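Local coordinates for protein GNA33 (Neisseria gonorrhoeae FA 1090, PDB 2G5D) that probably cleaves the beta-1,4 linkage between N-acetylmuramic acid and N-acetylglucosamine in peptidoglycan, acting as a lytic transglycosylase and forming a 1,6-anhydro bond in the muramic acid residue, at residues 142-147 with 208-213; 187-192 with 196-201; 245-250 with 255-260. One frame throughout, in Å; residues are numbered along the deposited sequence.

Contact 1: residues 142-147 with 208-213; sequences GIPDDF and LPYHTR
Pro144 meets Tyr210 at the start of a type I beta turn, Pro144 to Phe147, in the loop between strands 138-141 and 148-151 of the MltA-specific insert. The chain leaving strand 206-209 sets Tyr210 against the turn, whose Pro144, Asp146 and Phe147 all touch its ring or hydroxyl. Pro144 CG lies 3.8 Å from Tyr210 CZ, so the pyrrolidine packs obliquely beside the phenol end. Two residues on, Asp146 approaches the ring edge, and its OD1 accepts a hydrogen bond from Tyr210 OH at a short 2.5 Å. The hydroxyl arrives on the syn side of the carboxylate, 25° out of its plane. OD2 of the same carboxylate forms a salt bridge with Lys224, which also bonds to His211 NE2; with both oxygens engaged, the rotation of the carboxylate is probably fixed. Phe147 closes the turn with CG anti to its own N (chi1 -179°), which carries the ring to Tyr210 in a T-shaped stack, centroids 5.1 Å apart and planes at 77°. Phe147 supplies the edge and Tyr210 the face, while His211 CD2 lies over the other face of the tyrosine. Phe147 CD1 stands above the middle of the Tyr210 ring, 3.6 Å from its plane.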
ATOM      1  N   GLY A 142      -5.520  -2.256 -18.229  1.00 29.18           N
ATOM      2  CA  GLY A 142      -6.313  -1.331 -17.443  1.00 29.75           C
ATOM      3  C   GLY A 142      -7.702  -1.894 -17.243  1.00 30.14           C
ATOM      4  O   GLY A 142      -7.959  -3.052 -17.582  1.00 30.93           O
ATOM      5  N   ILE A 143      -8.599  -1.088 -16.681  1.00 30.31           N
ATOM      6  CA  ILE A 143      -9.991  -1.501 -16.481  1.00 30.60           C
ATOM      7  C   ILE A 143     -10.667  -1.909 -17.809  1.00 30.75           C
ATOM      8  O   ILE A 143     -10.774  -1.096 -18.734  1.00 31.13           O
ATOM      9  CB  ILE A 143     -10.815  -0.422 -15.725  1.00 30.47           C
ATOM     10  CG1 ILE A 143     -10.274  -0.245 -14.301  1.00 29.94           C
ATOM     11  CG2 ILE A 143     -12.303  -0.792 -15.695  1.00 30.90           C
ATOM     12  CD1 ILE A 143     -10.605   1.097 -13.668  1.00 30.47           C
ATOM     13  N   PRO A 144     -11.109  -3.177 -17.905  1.00 30.37           N
ATOM     14  CA  PRO A 144     -11.759  -3.709 -19.109  1.00 30.59           C
ATOM     15  C   PRO A 144     -13.003  -2.929 -19.548  1.00 30.44           C
ATOM     16  O   PRO A 144     -13.621  -2.231 -18.742  1.00 30.63           O
ATOM     17  CB  PRO A 144     -12.138  -5.132 -18.701  1.00 30.25           C
ATOM     18  CG  PRO A 144     -11.212  -5.469 -17.610  1.00 30.17           C
ATOM     19  CD  PRO A 144     -10.995  -4.202 -16.856  1.00 30.42           C
ATOM     20  N   ASP A 145     -13.352  -3.056 -20.826  1.00 30.65           N
ATOM     21  CA  ASP A 145     -14.515  -2.386 -21.409  1.00 30.35           C
ATOM     22  C   ASP A 145     -15.856  -2.842 -20.822  1.00 30.45           C
ATOM     23  O   ASP A 145     -16.848  -2.121 -20.905  1.00 30.63           O
ATOM     24  CB  ASP A 145     -14.537  -2.616 -22.919  1.00 30.50           C
ATOM     25  CG  ASP A 145     -13.306  -2.078 -23.617  1.00 30.51           C
ATOM     26  OD1 ASP A 145     -12.485  -1.391 -22.959  1.00 31.05           O
ATOM     27  OD2 ASP A 145     -13.170  -2.342 -24.835  1.00 29.65           O
ATOM     28  N   ASP A 146     -15.888  -4.041 -20.247  1.00 30.35           N
ATOM     29  CA  ASP A 146     -17.128  -4.626 -19.732  1.00 30.15           C
ATOM     30  C   ASP A 146     -17.066  -4.877 -18.222  1.00 30.15           C
ATOM     31  O   ASP A 146     -17.885  -5.604 -17.664  1.00 30.44           O
ATOM     32  CB  ASP A 146     -17.433  -5.939 -20.464  1.00 30.07           C
ATOM     33  CG  ASP A 146     -16.394  -7.024 -20.193  1.00 30.14           C
ATOM     34  OD1 ASP A 146     -15.199  -6.695 -19.997  1.00 29.96           O
ATOM     35  OD2 ASP A 146     -16.775  -8.214 -20.176  1.00 29.64           O
ATOM     36  N   PHE A 147     -16.081  -4.279 -17.571  1.00 29.85           N
ATOM     37  CA  PHE A 147     -15.874  -4.455 -16.142  1.00 29.80           C
ATOM     38  C   PHE A 147     -16.764  -3.460 -15.409  1.00 29.61           C
ATOM     39  O   PHE A 147     -16.586  -2.256 -15.549  1.00 29.88           O
ATOM     40  CB  PHE A 147     -14.399  -4.222 -15.828  1.00 29.19           C
ATOM     41  CG  PHE A 147     -14.035  -4.385 -14.382  1.00 29.67           C
ATOM     42  CD1 PHE A 147     -13.623  -5.616 -13.895  1.00 29.96           C
ATOM     43  CD2 PHE A 147     -14.059  -3.297 -13.515  1.00 29.57           C
ATOM     44  CE1 PHE A 147     -13.259  -5.766 -12.561  1.00 29.59           C
ATOM     45  CE2 PHE A 147     -13.708  -3.445 -12.181  1.00 29.54           C
ATOM     46  CZ  PHE A 147     -13.302  -4.693 -11.709  1.00 28.23           C
ATOM     47  N   LEU A 208     -22.560 -11.740 -13.912  1.00 33.42           N
ATOM     48  CA  LEU A 208     -21.694 -12.829 -13.462  1.00 33.05           C
ATOM     49  C   LEU A 208     -20.379 -12.279 -12.923  1.00 32.72           C
ATOM     50  O   LEU A 208     -19.919 -11.237 -13.398  1.00 32.74           O
ATOM     51  CB  LEU A 208     -21.373 -13.765 -14.631  1.00 33.17           C
ATOM     52  CG  LEU A 208     -22.450 -14.098 -15.664  1.00 33.21           C
ATOM     53  CD1 LEU A 208     -21.792 -14.544 -16.956  1.00 33.30           C
ATOM     54  CD2 LEU A 208     -23.403 -15.157 -15.128  1.00 33.50           C
ATOM     55  N   PRO A 209     -19.761 -12.982 -11.944  1.00 32.27           N
ATOM     56  CA  PRO A 209     -18.417 -12.619 -11.474  1.00 31.90           C
ATOM     57  C   PRO A 209     -17.479 -12.337 -12.647  1.00 31.47           C
ATOM     58  O   PRO A 209     -17.589 -12.994 -13.684  1.00 31.22           O
ATOM     59  CB  PRO A 209     -17.966 -13.872 -10.719  1.00 31.95           C
ATOM     60  CG  PRO A 209     -19.228 -14.440 -10.183  1.00 32.13           C
ATOM     61  CD  PRO A 209     -20.299 -14.143 -11.206  1.00 32.41           C
ATOM     62  N   TYR A 210     -16.595 -11.349 -12.503  1.00 30.80           N
ATOM     63  CA  TYR A 210     -15.645 -11.043 -13.557  1.00 30.44           C
ATOM     64  C   TYR A 210     -14.599 -12.156 -13.684  1.00 30.64           C
ATOM     65  O   TYR A 210     -14.486 -13.022 -12.803  1.00 31.00           O
ATOM     66  CB  TYR A 210     -14.982  -9.655 -13.388  1.00 30.13           C
ATOM     67  CG  TYR A 210     -14.546  -9.103 -14.725  1.00 29.38           C
ATOM     68  CD1 TYR A 210     -13.203  -9.130 -15.119  1.00 29.14           C
ATOM     69  CD2 TYR A 210     -15.492  -8.628 -15.636  1.00 28.94           C
ATOM     70  CE1 TYR A 210     -12.816  -8.666 -16.379  1.00 28.70           C
ATOM     71  CE2 TYR A 210     -15.122  -8.165 -16.880  1.00 28.62           C
ATOM     72  CZ  TYR A 210     -13.782  -8.184 -17.248  1.00 28.91           C
ATOM     73  OH  TYR A 210     -13.433  -7.732 -18.497  1.00 29.55           O
ATOM     74  N   HIS A 211     -13.868 -12.140 -14.796  1.00 30.14           N
ATOM     75  CA  HIS A 211     -12.853 -13.144 -15.117  1.00 29.43           C
ATOM     76  C   HIS A 211     -11.770 -13.272 -14.034  1.00 29.39           C
ATOM     77  O   HIS A 211     -11.398 -12.297 -13.381  1.00 29.02           O
ATOM     78  CB  HIS A 211     -12.214 -12.818 -16.467  1.00 29.15           C
ATOM     79  CG  HIS A 211     -13.173 -12.844 -17.617  1.00 29.03           C
ATOM     80  ND1 HIS A 211     -13.707 -14.014 -18.114  1.00 29.00           N
ATOM     81  CD2 HIS A 211     -13.672 -11.847 -18.387  1.00 28.01           C
ATOM     82  CE1 HIS A 211     -14.501 -13.737 -19.132  1.00 30.07           C
ATOM     83  NE2 HIS A 211     -14.498 -12.429 -19.319  1.00 30.05           N
ATOM     84  N   THR A 212     -11.289 -14.501 -13.855  1.00 29.33           N
ATOM     85  CA  THR A 212     -10.261 -14.836 -12.871  1.00 28.76           C
ATOM     86  C   THR A 212      -8.902 -14.712 -13.538  1.00 28.45           C
ATOM     87  O   THR A 212      -8.827 -14.666 -14.770  1.00 27.90           O
ATOM     88  CB  THR A 212     -10.416 -16.289 -12.373  1.00 28.66           C
ATOM     89  OG1 THR A 212     -10.428 -17.170 -13.501  1.00 29.43           O
ATOM     90  CG2 THR A 212     -11.694 -16.477 -11.572  1.00 27.69           C
ATOM     91  N   ARG A 213      -7.838 -14.661 -12.729  1.00 28.28           N
ATOM     92  CA  ARG A 213      -6.461 -14.595 -13.247  1.00 27.93           C
ATOM     93  C   ARG A 213      -6.172 -15.668 -14.294  1.00 27.94           C
ATOM     94  O   ARG A 213      -5.609 -15.368 -15.339  1.00 27.47           O
ATOM     95  CB  ARG A 213      -5.426 -14.699 -12.123  1.00 27.79           C
ATOM     96  CG  ARG A 213      -3.986 -14.599 -12.609  1.00 26.28           C
ATOM     97  CD  ARG A 213      -3.001 -14.593 -11.466  1.00 25.24           C
ATOM     98  NE  ARG A 213      -3.111 -13.389 -10.648  1.00 25.40           N
ATOM     99  CZ  ARG A 213      -2.508 -12.222 -10.900  1.00 24.76           C
ATOM    100  NH1 ARG A 213      -1.711 -12.058 -11.954  1.00 23.17           N
ATOM    101  NH2 ARG A 213      -2.698 -11.215 -10.070  1.00 24.28           N
TER

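Contact 2: residues 187-192 with 196-201; sequences SRFPIT and TAIKGR
Phe189 and Ile198 form the dense part of this contact, their side chains crossing at about a right angle. Ile198 CD1 reaches one face of the phenyl ring as a CH-pi donor, 4.2 Å from the ring centroid and 19° off its normal, though displaced from the centre toward the rim. Its position follows from chi1 of 58°, which sets CG1 between the backbone N and the carbonyl carbon of Ile198. Lower on the isoleucine, CB packs against Phe189 CD2 at 3.9 Å. The edge of the ring is occupied too: Lys199 O lies near the ring plane, 3.7 Å from Phe189 CE2, with the CA of Gly200 close by. In the fold, the loop 187-192 follows strand 182-184 and folds back over strand 197-203 of a five-stranded mixed sheet in the MltA-specific insert; Pro209, on the adjacent strand 206-209, also packs on Phe189. Lys199 leaves the strand on the other side, where its NZ bonds to Ser149 and forms a salt bridge with Asp262. Beyond Phe189 the loop pinches into an inverse gamma turn centred on Pro190, with Ile191 N bonded to Phe189 O at 2.9 Å. Just past this turn, the solvent-exposed Ile191 marks the looser margin, touching the strand through CG1 and CD1 alone: its CD1 meets Ile198 CG2 at 4.0 Å.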
ATOM      1  N   SER A 187     -24.601 -15.441  -4.440  1.00 35.06           N
ATOM      2  CA  SER A 187     -23.913 -16.625  -3.931  1.00 35.06           C
ATOM      3  C   SER A 187     -22.689 -17.001  -4.784  1.00 35.11           C
ATOM      4  O   SER A 187     -21.787 -17.692  -4.309  1.00 35.28           O
ATOM      5  CB  SER A 187     -24.883 -17.801  -3.842  1.00 34.93           C
ATOM      6  OG  SER A 187     -25.613 -17.945  -5.047  1.00 34.77           O
ATOM      7  N   ARG A 188     -22.665 -16.537  -6.033  1.00 35.04           N
ATOM      8  CA  ARG A 188     -21.581 -16.843  -6.969  1.00 35.04           C
ATOM      9  C   ARG A 188     -20.383 -15.905  -6.817  1.00 34.88           C
ATOM     10  O   ARG A 188     -19.241 -16.304  -7.046  1.00 34.84           O
ATOM     11  CB  ARG A 188     -22.087 -16.771  -8.415  1.00 35.23           C
ATOM     12  CG  ARG A 188     -23.168 -17.776  -8.758  1.00 35.50           C
ATOM     13  CD  ARG A 188     -22.579 -19.082  -9.245  1.00 36.46           C
ATOM     14  NE  ARG A 188     -23.611 -20.099  -9.422  1.00 37.51           N
ATOM     15  CZ  ARG A 188     -23.543 -21.101 -10.295  1.00 37.62           C
ATOM     16  NH1 ARG A 188     -22.491 -21.231 -11.101  1.00 37.28           N
ATOM     17  NH2 ARG A 188     -24.541 -21.972 -10.367  1.00 37.07           N
ATOM     18  N   PHE A 189     -20.660 -14.654  -6.448  1.00 34.64           N
ATOM     19  CA  PHE A 189     -19.631 -13.626  -6.298  1.00 34.21           C
ATOM     20  C   PHE A 189     -18.802 -13.852  -5.029  1.00 34.40           C
ATOM     21  O   PHE A 189     -19.332 -14.332  -4.020  1.00 34.15           O
ATOM     22  CB  PHE A 189     -20.269 -12.234  -6.286  1.00 33.77           C
ATOM     23  CG  PHE A 189     -20.884 -11.832  -7.599  1.00 32.86           C
ATOM     24  CD1 PHE A 189     -22.112 -12.357  -8.001  1.00 31.76           C
ATOM     25  CD2 PHE A 189     -20.242 -10.916  -8.426  1.00 31.16           C
ATOM     26  CE1 PHE A 189     -22.684 -11.988  -9.215  1.00 31.22           C
ATOM     27  CE2 PHE A 189     -20.804 -10.538  -9.641  1.00 30.56           C
ATOM     28  CZ  PHE A 189     -22.029 -11.074 -10.035  1.00 32.05           C
ATOM     29  N   PRO A 190     -17.497 -13.507  -5.080  1.00 34.43           N
ATOM     30  CA  PRO A 190     -16.560 -13.738  -3.970  1.00 34.60           C
ATOM     31  C   PRO A 190     -16.709 -12.759  -2.791  1.00 34.84           C
ATOM     32  O   PRO A 190     -15.813 -11.950  -2.532  1.00 34.57           O
ATOM     33  CB  PRO A 190     -15.190 -13.584  -4.642  1.00 34.51           C
ATOM     34  CG  PRO A 190     -15.433 -12.615  -5.742  1.00 34.05           C
ATOM     35  CD  PRO A 190     -16.827 -12.875  -6.237  1.00 34.53           C
ATOM     36  N   ILE A 191     -17.834 -12.846  -2.083  1.00 35.42           N
ATOM     37  CA  ILE A 191     -18.080 -12.019  -0.902  1.00 35.93           C
ATOM     38  C   ILE A 191     -17.562 -12.752   0.335  1.00 36.31           C
ATOM     39  O   ILE A 191     -17.745 -13.965   0.467  1.00 36.57           O
ATOM     40  CB  ILE A 191     -19.592 -11.659  -0.750  1.00 36.03           C
ATOM     41  CG1 ILE A 191     -20.064 -10.793  -1.916  1.00 36.36           C
ATOM     42  CG2 ILE A 191     -19.884 -10.923   0.552  1.00 35.99           C
ATOM     43  CD1 ILE A 191     -20.962 -11.516  -2.872  1.00 36.88           C
ATOM     44  N   THR A 192     -16.894 -12.019   1.223  1.00 36.64           N
ATOM     45  CA  THR A 192     -16.474 -12.556   2.518  1.00 36.97           C
ATOM     46  C   THR A 192     -17.114 -11.709   3.622  1.00 37.15           C
ATOM     47  O   THR A 192     -18.125 -11.041   3.384  1.00 37.33           O
ATOM     48  CB  THR A 192     -14.929 -12.562   2.668  1.00 37.01           C
ATOM     49  OG1 THR A 192     -14.310 -12.608   1.377  1.00 37.27           O
ATOM     50  CG2 THR A 192     -14.469 -13.765   3.494  1.00 37.32           C
ATOM     51  N   THR A 196     -16.744  -4.599  -0.113  1.00 35.17           N
ATOM     52  CA  THR A 196     -17.298  -3.255  -0.284  1.00 34.74           C
ATOM     53  C   THR A 196     -18.167  -3.152  -1.544  1.00 34.28           C
ATOM     54  O   THR A 196     -19.165  -2.423  -1.564  1.00 34.33           O
ATOM     55  CB  THR A 196     -16.181  -2.167  -0.276  1.00 34.67           C
ATOM     56  OG1 THR A 196     -16.769  -0.865  -0.222  1.00 34.90           O
ATOM     57  CG2 THR A 196     -15.286  -2.264  -1.516  1.00 35.31           C
ATOM     58  N   ALA A 197     -17.785  -3.904  -2.576  1.00 33.59           N
ATOM     59  CA  ALA A 197     -18.436  -3.875  -3.881  1.00 32.98           C
ATOM     60  C   ALA A 197     -18.231  -5.197  -4.608  1.00 32.64           C
ATOM     61  O   ALA A 197     -17.261  -5.914  -4.344  1.00 32.36           O
ATOM     62  CB  ALA A 197     -17.875  -2.734  -4.726  1.00 33.02           C
ATOM     63  N   ILE A 198     -19.151  -5.516  -5.519  1.00 32.28           N
ATOM     64  CA  ILE A 198     -19.011  -6.681  -6.395  1.00 31.69           C
ATOM     65  C   ILE A 198     -18.571  -6.253  -7.793  1.00 31.44           C
ATOM     66  O   ILE A 198     -18.990  -5.207  -8.298  1.00 31.06           O
ATOM     67  CB  ILE A 198     -20.296  -7.560  -6.473  1.00 31.80           C
ATOM     68  CG1 ILE A 198     -21.505  -6.743  -6.954  1.00 31.64           C
ATOM     69  CG2 ILE A 198     -20.563  -8.240  -5.128  1.00 31.75           C
ATOM     70  CD1 ILE A 198     -22.555  -7.557  -7.687  1.00 32.16           C
ATOM     71  N   LYS A 199     -17.716  -7.069  -8.403  1.00 31.07           N
ATOM     72  CA  LYS A 199     -17.216  -6.799  -9.750  1.00 31.15           C
ATOM     73  C   LYS A 199     -17.690  -7.877 -10.736  1.00 31.24           C
ATOM     74  O   LYS A 199     -17.518  -9.077 -10.489  1.00 31.30           O
ATOM     75  CB  LYS A 199     -15.680  -6.699  -9.758  1.00 30.76           C
ATOM     76  CG  LYS A 199     -15.064  -6.023  -8.534  1.00 29.84           C
ATOM     77  CD  LYS A 199     -15.249  -4.514  -8.539  1.00 29.25           C
ATOM     78  CE  LYS A 199     -14.737  -3.902  -7.249  1.00 29.20           C
ATOM     79  NZ  LYS A 199     -14.568  -2.428  -7.343  1.00 28.47           N
ATOM     80  N   GLY A 200     -18.280  -7.446 -11.848  1.00 31.40           N
ATOM     81  CA  GLY A 200     -18.799  -8.378 -12.843  1.00 31.89           C
ATOM     82  C   GLY A 200     -19.028  -7.793 -14.223  1.00 32.50           C
ATOM     83  O   GLY A 200     -18.537  -6.704 -14.542  1.00 32.58           O
ATOM     84  N   ARG A 201     -19.769  -8.536 -15.041  1.00 32.89           N
ATOM     85  CA  ARG A 201     -20.074  -8.154 -16.422  1.00 33.78           C
ATOM     86  C   ARG A 201     -21.431  -8.715 -16.843  1.00 33.86           C
ATOM     87  O   ARG A 201     -21.829  -9.789 -16.387  1.00 33.68           O
ATOM     88  CB  ARG A 201     -18.985  -8.657 -17.378  1.00 33.91           C
ATOM     89  CG  ARG A 201     -18.683 -10.149 -17.251  1.00 34.70           C
ATOM     90  CD  ARG A 201     -17.779 -10.661 -18.354  1.00 34.75           C
ATOM     91  NE  ARG A 201     -17.915 -12.109 -18.487  1.00 36.51           N
ATOM     92  CZ  ARG A 201     -18.678 -12.715 -19.389  1.00 36.89           C
ATOM     93  NH1 ARG A 201     -19.368 -12.012 -20.275  1.00 37.32           N
ATOM     94  NH2 ARG A 201     -18.746 -14.037 -19.411  1.00 38.11           N
TER

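Contact 3: residues 245-250 with 255-260; sequences SGRLKT and YIRIGY
The beta hairpin of strands 246-249 and 255-263 brings Gly246 opposite Ile258 and Leu248 opposite Ile256, both antiparallel hydrogen-bonded pairs. Each pair exchanges two backbone bonds; that from Gly246 N to Ile258 O is 2.9 Å long and nearly straight, 175° at the hydrogen. Strand 116-129 flanks the hairpin on one side and strand 313-317 on the other. On the Leu248 face the cover is aliphatic: Leu248 CB meets Ile256 CB at 4.1 Å, and Thr250 CG2 touches Ile256 CD1. The opposite face is polar and aromatic, built on the non-hydrogen-bonded pairs Arg247-Arg257 and Lys249-Tyr255. Arg247 CD lies over the Tyr255 ring as a CH-pi contact, 4.0 Å from the centroid. A bend at chi3 (-82°) then turns the guanidinium nearly perpendicular to that ring. Its ends form salt bridges with Glu123 and Asp324, and Tyr391, within the 3D domain range, makes a cation-pi contact with it. Arg257 runs alongside, presenting its guanidinium edge to one face of that of Arg247; Glu123, also a long, weak ion-pair partner of Arg257, would help the two charges lie close. Arg257 NE is buried here without a hydrogen-bonding partner in the model. Lys249 runs slantwise past the tyrosine, its CD 3.6 Å from Tyr255 CE2, and donates from NZ to Tyr255 OH over 2.9 Å.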
ATOM      1  N   SER A 245       1.260  -1.695  -7.575  1.00 35.36           N
ATOM      2  CA  SER A 245       1.764  -0.695  -8.506  1.00 35.26           C
ATOM      3  C   SER A 245       3.164  -1.059  -8.967  1.00 34.59           C
ATOM      4  O   SER A 245       3.833  -1.923  -8.391  1.00 34.88           O
ATOM      5  CB  SER A 245       1.768   0.696  -7.862  1.00 35.29           C
ATOM      6  OG  SER A 245       2.589   0.680  -6.707  1.00 37.02           O
ATOM      7  N   GLY A 246       3.610  -0.406 -10.024  1.00 33.46           N
ATOM      8  CA  GLY A 246       4.942  -0.653 -10.495  1.00 32.98           C
ATOM      9  C   GLY A 246       5.333   0.297 -11.591  1.00 32.53           C
ATOM     10  O   GLY A 246       4.633   1.266 -11.881  1.00 31.84           O
ATOM     11  N   ARG A 247       6.455  -0.017 -12.213  1.00 32.28           N
ATOM     12  CA  ARG A 247       7.063   0.852 -13.189  1.00 32.53           C
ATOM     13  C   ARG A 247       7.719  -0.050 -14.225  1.00 32.07           C
ATOM     14  O   ARG A 247       8.536  -0.903 -13.870  1.00 31.81           O
ATOM     15  CB  ARG A 247       8.117   1.702 -12.469  1.00 32.78           C
ATOM     16  CG  ARG A 247       8.175   3.127 -12.872  1.00 34.02           C
ATOM     17  CD  ARG A 247       9.224   3.848 -12.056  1.00 36.63           C
ATOM     18  NE  ARG A 247       8.722   4.238 -10.742  1.00 38.56           N
ATOM     19  CZ  ARG A 247       9.202   5.252 -10.030  1.00 38.84           C
ATOM     20  NH1 ARG A 247      10.203   5.984 -10.499  1.00 39.72           N
ATOM     21  NH2 ARG A 247       8.679   5.533  -8.845  1.00 40.60           N
ATOM     22  N   LEU A 248       7.349   0.107 -15.493  1.00 31.99           N
ATOM     23  CA  LEU A 248       8.061  -0.588 -16.574  1.00 32.24           C
ATOM     24  C   LEU A 248       9.339   0.167 -16.922  1.00 32.04           C
ATOM     25  O   LEU A 248       9.309   1.380 -17.075  1.00 32.08           O
ATOM     26  CB  LEU A 248       7.193  -0.757 -17.824  1.00 32.25           C
ATOM     27  CG  LEU A 248       5.871  -1.523 -17.727  1.00 33.47           C
ATOM     28  CD1 LEU A 248       5.145  -1.455 -19.080  1.00 32.97           C
ATOM     29  CD2 LEU A 248       6.050  -2.993 -17.263  1.00 33.71           C
ATOM     30  N   LYS A 249      10.463  -0.539 -17.007  1.00 31.95           N
ATOM     31  CA  LYS A 249      11.710   0.080 -17.465  1.00 31.97           C
ATOM     32  C   LYS A 249      11.967  -0.378 -18.888  1.00 31.58           C
ATOM     33  O   LYS A 249      12.298  -1.545 -19.111  1.00 31.22           O
ATOM     34  CB  LYS A 249      12.898  -0.242 -16.547  1.00 32.15           C
ATOM     35  CG  LYS A 249      14.235   0.370 -16.987  1.00 32.32           C
ATOM     36  CD  LYS A 249      15.097   0.748 -15.782  1.00 33.56           C
ATOM     37  CE  LYS A 249      16.318   1.559 -16.185  1.00 33.83           C
ATOM     38  NZ  LYS A 249      16.611   2.626 -15.186  1.00 33.76           N
ATOM     39  N   THR A 250      11.780   0.545 -19.839  1.00 31.44           N
ATOM     40  CA  THR A 250      11.883   0.242 -21.275  1.00 30.90           C
ATOM     41  C   THR A 250      13.350   0.011 -21.661  1.00 31.09           C
ATOM     42  O   THR A 250      14.238   0.445 -20.930  1.00 31.30           O
ATOM     43  CB  THR A 250      11.215   1.346 -22.154  1.00 30.92           C
ATOM     44  OG1 THR A 250      12.032   2.527 -22.189  1.00 29.59           O
ATOM     45  CG2 THR A 250       9.797   1.687 -21.648  1.00 29.76           C
ATOM     46  N   TYR A 255      10.844   5.142 -18.012  1.00 34.61           N
ATOM     47  CA  TYR A 255       9.881   4.527 -17.117  1.00 34.91           C
ATOM     48  C   TYR A 255       8.471   4.758 -17.633  1.00 35.10           C
ATOM     49  O   TYR A 255       8.133   5.870 -18.048  1.00 35.25           O
ATOM     50  CB  TYR A 255      10.028   5.081 -15.692  1.00 34.93           C
ATOM     51  CG  TYR A 255      11.304   4.657 -14.993  1.00 35.11           C
ATOM     52  CD1 TYR A 255      12.226   5.605 -14.529  1.00 35.66           C
ATOM     53  CD2 TYR A 255      11.591   3.307 -14.798  1.00 34.34           C
ATOM     54  CE1 TYR A 255      13.408   5.203 -13.879  1.00 36.09           C
ATOM     55  CE2 TYR A 255      12.753   2.898 -14.157  1.00 34.89           C
ATOM     56  CZ  TYR A 255      13.659   3.840 -13.702  1.00 35.79           C
ATOM     57  OH  TYR A 255      14.806   3.401 -13.072  1.00 35.87           O
ATOM     58  N   ILE A 256       7.672   3.695 -17.636  1.00 35.12           N
ATOM     59  CA  ILE A 256       6.222   3.793 -17.796  1.00 35.19           C
ATOM     60  C   ILE A 256       5.604   3.469 -16.430  1.00 35.29           C
ATOM     61  O   ILE A 256       5.740   2.355 -15.917  1.00 35.07           O
ATOM     62  CB  ILE A 256       5.684   2.847 -18.908  1.00 35.31           C
ATOM     63  CG1 ILE A 256       6.165   3.316 -20.286  1.00 35.42           C
ATOM     64  CG2 ILE A 256       4.166   2.796 -18.887  1.00 34.76           C
ATOM     65  CD1 ILE A 256       6.090   2.258 -21.380  1.00 35.43           C
ATOM     66  N   ARG A 257       4.950   4.466 -15.844  1.00 35.27           N
ATOM     67  CA  ARG A 257       4.459   4.382 -14.475  1.00 35.40           C
ATOM     68  C   ARG A 257       3.045   3.807 -14.447  1.00 34.99           C
ATOM     69  O   ARG A 257       2.149   4.288 -15.137  1.00 34.80           O
ATOM     70  CB  ARG A 257       4.522   5.750 -13.798  1.00 35.81           C
ATOM     71  CG  ARG A 257       5.889   6.448 -13.923  1.00 37.95           C
ATOM     72  CD  ARG A 257       6.118   7.491 -12.820  1.00 40.45           C
ATOM     73  NE  ARG A 257       5.964   6.898 -11.487  1.00 43.18           N
ATOM     74  CZ  ARG A 257       5.024   7.236 -10.603  1.00 43.98           C
ATOM     75  NH1 ARG A 257       4.141   8.194 -10.879  1.00 43.56           N
ATOM     76  NH2 ARG A 257       4.973   6.611  -9.429  1.00 44.07           N
ATOM     77  N   ILE A 258       2.877   2.753 -13.656  1.00 34.49           N
ATOM     78  CA  ILE A 258       1.650   1.974 -13.613  1.00 34.27           C
ATOM     79  C   ILE A 258       1.121   1.953 -12.169  1.00 33.86           C
ATOM     80  O   ILE A 258       1.830   1.557 -11.236  1.00 33.82           O
ATOM     81  CB  ILE A 258       1.897   0.521 -14.177  1.00 34.44           C
ATOM     82  CG1 ILE A 258       2.457   0.556 -15.607  1.00 34.55           C
ATOM     83  CG2 ILE A 258       0.640  -0.299 -14.181  1.00 34.97           C
ATOM     84  CD1 ILE A 258       1.579   1.318 -16.613  1.00 35.34           C
ATOM     85  N   GLY A 259      -0.118   2.403 -11.992  1.00 33.03           N
ATOM     86  CA  GLY A 259      -0.729   2.478 -10.668  1.00 32.35           C
ATOM     87  C   GLY A 259      -1.970   1.615 -10.561  1.00 32.09           C
ATOM     88  O   GLY A 259      -2.586   1.292 -11.570  1.00 31.70           O
ATOM     89  N   TYR A 260      -2.323   1.239  -9.334  1.00 31.71           N
ATOM     90  CA  TYR A 260      -3.568   0.540  -9.047  1.00 31.50           C
ATOM     91  C   TYR A 260      -4.808   1.326  -9.499  1.00 30.96           C
ATOM     92  O   TYR A 260      -4.945   2.506  -9.193  1.00 30.47           O
ATOM     93  CB  TYR A 260      -3.658   0.263  -7.536  1.00 31.91           C
ATOM     94  CG  TYR A 260      -4.924  -0.424  -7.108  1.00 32.46           C
ATOM     95  CD1 TYR A 260      -5.026  -1.813  -7.119  1.00 33.54           C
ATOM     96  CD2 TYR A 260      -6.032   0.316  -6.701  1.00 33.57           C
ATOM     97  CE1 TYR A 260      -6.196  -2.447  -6.724  1.00 33.97           C
ATOM     98  CE2 TYR A 260      -7.205  -0.303  -6.312  1.00 33.98           C
ATOM     99  CZ  TYR A 260      -7.281  -1.681  -6.320  1.00 32.68           C
ATOM    100  OH  TYR A 260      -8.447  -2.282  -5.924  1.00 33.08           O
TER

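Overall arrangement
Contacts 1 and 2 belong to one neighbourhood, their centres 12 Å apart: strands 197-203 and 206-209 are adjacent in the five-stranded sheet, and contact 2 is nested within the chain loop that contact 1 closes. Tyr210 N probably bonds to Lys199 O across the two. Both are mainly buried and join a loop, through side chains, to a strand or the chain just leaving one, yet contact 1 combines aromatic stacking with a phenol-carboxylate bond, whereas contact 2 is apolar and frays toward solvent. Contact 3 lies apart, partly buried but nearer the chain's centre. Only there do backbone bonds join the two segments, between a charged, aromatic face and an aliphatic one.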